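Local coordinates for protein sugar phosphate isomerase/epimerase (Parabacteroides distasonis, PDB 3L23) that binds a magnesium ion in a TIM barrel of the xylose isomerase-like family and probably acts as a sugar phosphate isomerase or epimerase, at residues V274-M279 with K290-Y295; K74-H79 with I269-V274. One frame throughout, in Å; residues are numbered along the deposited sequence. Where two conformers were deposited one is given.

Contact 1 (V274-M279 with K290-Y295); sequences VELEQM and KDCADY. With MG (magnesium ion), chain B.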
loop_
_atom_site.group_PDB
_atom_site.type_symbol
_atom_site.label_atom_id
_atom_site.label_comp_id
_atom_site.label_asym_id
_atom_site.label_seq_id
_atom_site.Cartn_x
_atom_site.Cartn_y
_atom_site.Cartn_z
ATOM N N VAL A 274 -2.178 9.564 0.609
ATOM C CA VAL A 274 -1.352 10.152 1.661
ATOM C C VAL A 274 -1.095 9.165 2.769
ATOM O O VAL A 274 -2.005 8.468 3.236
ATOM C CB VAL A 274 -2.046 11.441 2.273
ATOM C CG1 VAL A 274 -1.395 11.845 3.605
ATOM C CG2 VAL A 274 -2.057 12.552 1.229
ATOM N N GLU A 275 0.152 9.123 3.231
ATOM C CA GLU A 275 0.505 8.331 4.381
ATOM C C GLU A 275 1.342 9.128 5.360
ATOM O O GLU A 275 2.194 9.937 4.949
ATOM C CB GLU A 275 1.263 7.088 3.942
ATOM C CG GLU A 275 1.617 6.235 5.133
ATOM C CD GLU A 275 2.156 4.888 4.752
ATOM O OE1 GLU A 275 2.713 4.734 3.670
ATOM O OE2 GLU A 275 2.039 3.964 5.574
ATOM N N LEU A 276 1.083 8.927 6.656
ATOM C CA LEU A 276 1.813 9.606 7.723
ATOM C C LEU A 276 2.109 8.602 8.828
ATOM O O LEU A 276 1.186 7.991 9.352
ATOM C CB LEU A 276 0.970 10.776 8.264
ATOM C CG LEU A 276 1.572 11.619 9.355
ATOM C CD1 LEU A 276 2.743 12.403 8.767
ATOM C CD2 LEU A 276 0.514 12.496 10.045
ATOM N N GLU A 277 3.370 8.397 9.176
ATOM C CA GLU A 277 3.665 7.490 10.284
ATOM C C GLU A 277 3.558 8.260 11.602
ATOM O O GLU A 277 3.153 9.425 11.607
ATOM C CB GLU A 277 4.967 6.660 10.055
ATOM C CG GLU A 277 6.303 7.303 10.055
ATOM C CD GLU A 277 7.341 6.268 9.567
ATOM O OE1 GLU A 277 7.548 5.246 10.263
ATOM O OE2 GLU A 277 7.881 6.442 8.460
ATOM N N GLN A 278 3.818 7.598 12.725
ATOM C CA GLN A 278 3.684 8.204 14.024
ATOM C C GLN A 278 4.404 9.540 14.109
ATOM O O GLN A 278 5.578 9.648 13.773
ATOM C CB GLN A 278 4.254 7.255 15.068
ATOM C CG GLN A 278 4.368 7.832 16.432
ATOM C CD GLN A 278 3.052 8.233 17.017
ATOM O OE1 GLN A 278 2.097 7.451 16.999
ATOM N NE2 GLN A 278 2.993 9.448 17.597
HETATM N N MSE A 279 3.683 10.568 14.520
HETATM C CA MSE A 279 4.301 11.888 14.654
HETATM C C MSE A 279 5.445 11.836 15.666
HETATM O O MSE A 279 5.300 11.277 16.756
HETATM C CB MSE A 279 3.248 12.934 15.013
HETATM C CG MSE A 279 2.280 13.268 13.874
HETATM SE SE MSE A 279 3.057 14.160 12.376
HETATM C CE MSE A 279 3.067 15.957 13.126
ATOM N N LYS A 290 -3.954 16.688 8.655
ATOM C CA LYS A 290 -4.437 17.986 8.173
ATOM C C LYS A 290 -3.359 18.768 7.450
ATOM O O LYS A 290 -3.577 19.260 6.337
ATOM C CB LYS A 290 -4.945 18.799 9.356
ATOM C CG LYS A 290 -5.412 20.248 9.056
ATOM C CD LYS A 290 -6.663 20.269 8.182
ATOM C CE LYS A 290 -7.450 21.617 8.237
ATOM N NZ LYS A 290 -6.585 22.804 7.793
ATOM N N ASP A 291 -2.186 18.840 8.062
ATOM C CA ASP A 291 -1.081 19.590 7.509
ATOM C C ASP A 291 -0.639 19.000 6.154
ATOM O O ASP A 291 -0.273 19.744 5.227
ATOM C CB ASP A 291 0.096 19.623 8.481
ATOM C CG ASP A 291 -0.123 20.550 9.672
ATOM O OD1 ASP A 291 -1.098 21.355 9.705
ATOM O OD2 ASP A 291 0.730 20.521 10.579
ATOM N N CYS A 292 -0.657 17.670 6.053
ATOM C CA CYS A 292 -0.366 17.003 4.766
ATOM C C CYS A 292 -1.377 17.392 3.657
ATOM O O CYS A 292 -1.000 17.661 2.522
ATOM C CB CYS A 292 -0.299 15.495 4.914
ATOM S SG CYS A 292 1.136 14.934 5.907
ATOM N N ALA A 293 -2.673 17.408 3.982
ATOM C CA ALA A 293 -3.698 17.822 3.036
ATOM C C ALA A 293 -3.462 19.255 2.621
ATOM O O ALA A 293 -3.541 19.572 1.444
ATOM C CB ALA A 293 -5.124 17.688 3.669
ATOM N N ASP A 294 -3.156 20.122 3.583
ATOM C CA ASP A 294 -2.987 21.539 3.323
ATOM C C ASP A 294 -1.798 21.760 2.399
ATOM O O ASP A 294 -1.854 22.590 1.515
ATOM C CB ASP A 294 -2.799 22.329 4.625
ATOM C CG ASP A 294 -4.080 22.446 5.462
ATOM O OD1 ASP A 294 -5.156 22.224 4.892
ATOM O OD2 ASP A 294 -3.984 22.789 6.691
ATOM N N TYR A 295 -0.734 20.984 2.562
ATOM C CA TYR A 295 0.407 21.058 1.667
ATOM C C TYR A 295 -0.031 20.784 0.243
ATOM O O TYR A 295 0.306 21.532 -0.671
ATOM C CB TYR A 295 1.488 20.065 2.123
ATOM C CG TYR A 295 2.670 19.976 1.206
ATOM C CD1 TYR A 295 2.659 19.136 0.107
ATOM C CD2 TYR A 295 3.811 20.716 1.447
ATOM C CE1 TYR A 295 3.720 19.072 -0.762
ATOM C CE2 TYR A 295 4.915 20.611 0.596
ATOM C CZ TYR A 295 4.852 19.774 -0.502
ATOM O OH TYR A 295 5.911 19.658 -1.385
HETATM MG MG MG B . 3.247 3.246 2.462
HETATM O O HOH W 1 1.796 1.935 3.793
HETATM O O HOH W 2 4.584 2.513 3.948
#

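Contact 2 (K74-H79 with I269-V274); sequences KIISSH and IKDYFV. With EDO (1,2-ethanediol), chain F.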
loop_
_atom_site.group_PDB
_atom_site.type_symbol
_atom_site.label_atom_id
_atom_site.label_comp_id
_atom_site.label_asym_id
_atom_site.label_seq_id
_atom_site.Cartn_x
_atom_site.Cartn_y
_atom_site.Cartn_z
ATOM N N LYS A 74 -15.007 7.739 -0.454
ATOM C CA LYS A 74 -15.131 6.492 -1.216
ATOM C C LYS A 74 -13.973 5.586 -0.917
ATOM O O LYS A 74 -12.830 6.032 -0.924
ATOM C CB LYS A 74 -15.149 6.755 -2.711
ATOM C CG LYS A 74 -15.644 5.570 -3.526
ATOM N N ILE A 75 -14.274 4.310 -0.681
ATOM C CA ILE A 75 -13.245 3.301 -0.477
ATOM C C ILE A 75 -12.764 2.808 -1.837
ATOM O O ILE A 75 -13.544 2.248 -2.618
ATOM C CB ILE A 75 -13.764 2.116 0.383
ATOM C CG1 ILE A 75 -14.230 2.606 1.772
ATOM C CG2 ILE A 75 -12.709 1.020 0.492
ATOM C CD1 ILE A 75 -14.972 1.504 2.539
ATOM N N ILE A 76 -11.483 3.056 -2.117
ATOM C CA ILE A 76 -10.840 2.753 -3.396
ATOM C C ILE A 76 -9.872 1.585 -3.304
ATOM O O ILE A 76 -9.698 0.832 -4.260
ATOM C CB ILE A 76 -10.017 3.989 -3.870
ATOM C CG1 ILE A 76 -10.925 5.211 -4.020
ATOM C CG2 ILE A 76 -9.214 3.731 -5.186
ATOM C CD1 ILE A 76 -12.116 5.011 -4.939
ATOM N N SER A 77 -9.224 1.431 -2.153
ATOM C CA SER A 77 -8.166 0.468 -2.016
ATOM C C SER A 77 -8.110 -0.076 -0.602
ATOM O O SER A 77 -8.724 0.460 0.324
ATOM C CB SER A 77 -6.838 1.141 -2.397
ATOM O OG SER A 77 -5.746 0.261 -2.355
ATOM N N SER A 78 -7.404 -1.178 -0.453
ATOM C CA SER A 78 -7.231 -1.819 0.852
ATOM C C SER A 78 -5.907 -2.572 0.940
ATOM O O SER A 78 -5.548 -3.283 0.011
ATOM C CB SER A 78 -8.397 -2.781 1.131
ATOM O OG SER A 78 -8.323 -3.427 2.396
ATOM N N HIS A 79 -5.241 -2.427 2.096
ATOM C CA HIS A 79 -4.015 -3.113 2.460
ATOM C C HIS A 79 -4.318 -4.313 3.298
ATOM O O HIS A 79 -4.893 -4.206 4.358
ATOM C CB HIS A 79 -3.079 -2.222 3.271
ATOM C CG HIS A 79 -2.200 -1.376 2.436
ATOM N ND1 HIS A 79 -1.040 -0.810 2.917
ATOM C CD2 HIS A 79 -2.294 -1.014 1.141
ATOM C CE1 HIS A 79 -0.462 -0.129 1.946
ATOM N NE2 HIS A 79 -1.202 -0.230 0.861
ATOM N N ILE A 269 -0.806 8.093 -13.900
ATOM C CA ILE A 269 -1.198 7.454 -12.641
ATOM C C ILE A 269 -2.421 8.226 -12.085
ATOM O O ILE A 269 -2.365 9.416 -11.882
ATOM C CB ILE A 269 -0.025 7.383 -11.653
ATOM C CG1 ILE A 269 1.032 6.393 -12.158
ATOM C CG2 ILE A 269 -0.526 6.954 -10.276
ATOM C CD1 ILE A 269 2.322 6.408 -11.379
ATOM N N LYS A 270 -3.511 7.511 -11.856
ATOM C CA LYS A 270 -4.805 8.081 -11.466
ATOM C C LYS A 270 -5.145 7.958 -9.977
ATOM O O LYS A 270 -6.220 8.384 -9.571
ATOM C CB LYS A 270 -5.907 7.336 -12.203
ATOM N N ASP A 271 -4.315 7.320 -9.176
ATOM C CA ASP A 271 -4.640 7.188 -7.774
ATOM C C ASP A 271 -3.405 7.310 -6.909
ATOM O O ASP A 271 -2.386 6.717 -7.204
ATOM C CB ASP A 271 -5.313 5.824 -7.539
ATOM C CG ASP A 271 -6.699 5.756 -8.175
ATOM O OD1 ASP A 271 -7.568 6.549 -7.732
ATOM O OD2 ASP A 271 -6.885 4.936 -9.092
ATOM N N TYR A 272 -3.520 8.099 -5.843
ATOM C CA TYR A 272 -2.521 8.146 -4.824
ATOM C C TYR A 272 -3.173 8.271 -3.462
ATOM O O TYR A 272 -4.328 8.721 -3.335
ATOM C CB TYR A 272 -1.496 9.275 -5.040
ATOM C CG TYR A 272 -2.030 10.667 -4.794
ATOM C CD1 TYR A 272 -2.051 11.239 -3.529
ATOM C CD2 TYR A 272 -2.499 11.433 -5.836
ATOM C CE1 TYR A 272 -2.523 12.519 -3.310
ATOM C CE2 TYR A 272 -2.987 12.709 -5.606
ATOM C CZ TYR A 272 -2.971 13.248 -4.337
ATOM O OH TYR A 272 -3.458 14.531 -4.094
ATOM N N PHE A 273 -2.419 7.847 -2.453
ATOM C CA PHE A 273 -2.818 7.950 -1.043
ATOM C C PHE A 273 -1.739 8.593 -0.181
ATOM O O PHE A 273 -0.553 8.233 -0.239
ATOM C CB PHE A 273 -3.167 6.584 -0.489
ATOM C CG PHE A 273 -4.241 5.916 -1.271
ATOM C CD1 PHE A 273 -5.551 6.303 -1.103
ATOM C CD2 PHE A 273 -3.932 5.044 -2.300
ATOM C CE1 PHE A 273 -6.559 5.747 -1.884
ATOM C CE2 PHE A 273 -4.912 4.461 -3.064
ATOM C CZ PHE A 273 -6.249 4.836 -2.880
ATOM N N VAL A 274 -2.178 9.564 0.609
ATOM C CA VAL A 274 -1.352 10.152 1.661
ATOM C C VAL A 274 -1.095 9.165 2.769
ATOM O O VAL A 274 -2.005 8.468 3.236
ATOM C CB VAL A 274 -2.046 11.441 2.273
ATOM C CG1 VAL A 274 -1.395 11.845 3.605
ATOM C CG2 VAL A 274 -2.057 12.552 1.229
HETATM C C1 EDO F . -6.093 10.651 -5.149
HETATM O O1 EDO F . -6.213 9.227 -5.349
HETATM C C2 EDO F . -5.982 11.366 -6.484
HETATM O O2 EDO F . -7.201 11.158 -7.177
#

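Contact 1 (V274-M279 with K290-Y295)
V274 and L276 both turn their side chains to C292, which receives them from the helix. V274 brings one methyl: CG1 lies 4.0 Å from CB of C292. That branch is anti to the backbone N (chi1 165°), which sets it on the helix side of the chain. L276 reaches the same cysteine further out, with its CD1 methyl 4.1 Å from C292 SG. The thiol itself is anti to its own carbonyl carbon (chi1 -68°), a torsion that extends the sulfur toward the leucine while CB stays with the valine. One cysteine thus meets two branched side chains with two different atoms. All three residues are buried, and no hydrogen bond crosses the contact.

E275, between the two apolar residues, points the other way. Its side chain is extended, and OE1 binds the magnesium ion at 2.0 Å. The second oxygen, OE2, accepts a hydrogen bond of 2.7 Å from water 1, which is itself a ligand of the metal. This water bond probably helps to fix the turn of the carboxylate. H165, D216, H242 and water 2 are the remaining ligands.

V274 lies on strand 272-274, which pairs with strand 238-243 in the barrel sheet, and the following loop leads to helix 285-298. The contact packs that helix on the outside of the barrel wall, where V274 also touches L296 and L276 touches V289.

Contact 2 (K74-H79 with I269-V274)
The F273 ring meets strand 74-79 with its outer end. I76 lies at the ring edge, near its plane, with CG2 3.9 Å from F273 CZ. S77 comes to the same end obliquely, its CB 3.8 Å from F273 CZ. The ring of Y272 takes a 1,2-ethanediol molecule over one face. Carbon C1 of the diol sits 3.7 Å above the plane of the Y272 ring, offset toward the rim. The diol probably came from the crystallisation liquor. Its O1 is held twice by the Y272 backbone, accepting from N at 3.0 Å and donating to O at 2.8 Å. The Y272 ring also meets F261 edge-to-face and touches L296. An alanine here would take away the ring beneath the diol and is likely to open a gap beside F261 and L296.

With CG1 of I76 beside the backbone N (chi1 -59°), CG2 is anti to it, which lets this methyl touch both F273 and D271. D271 OD1 lies 4.1 Å from I76 CG2, the two side chains crossing at about a right angle. The buried carboxylate has its polar partners elsewhere: OD1 forms a salt bridge with K45, and OD2 a hydrogen bond with Y124. S77 OG is hydrogen-bonded to E47 OE2.

The two strands are not sheet neighbours. Strand 74-79 runs between strands 45-52 and 124-127, and strand 272-274 pairs with strand 238-243. F273, I76 and S77 therefore meet across the barrel interior, while Y272 faces outward onto helix 285-298.

Overall arrangement
Contacts 1 and 2 have their centres 15 Å apart and share V274, on strand 272-274. Contact 2 comes first in the series along the chain: strand 74-79 is joined to residues 269-274 across about 190 residues. Contact 1 is local, linking the strand and the loop after it to helix 285-298. Together they describe two sides of one barrel strand. Contact 2 crosses the interior between strands that are not neighbours in the sheet, and contact 1 packs the outside against the last helix. Such two-sided packing is characteristic of a TIM barrel. The same strand leads straight into E275 of the magnesium site.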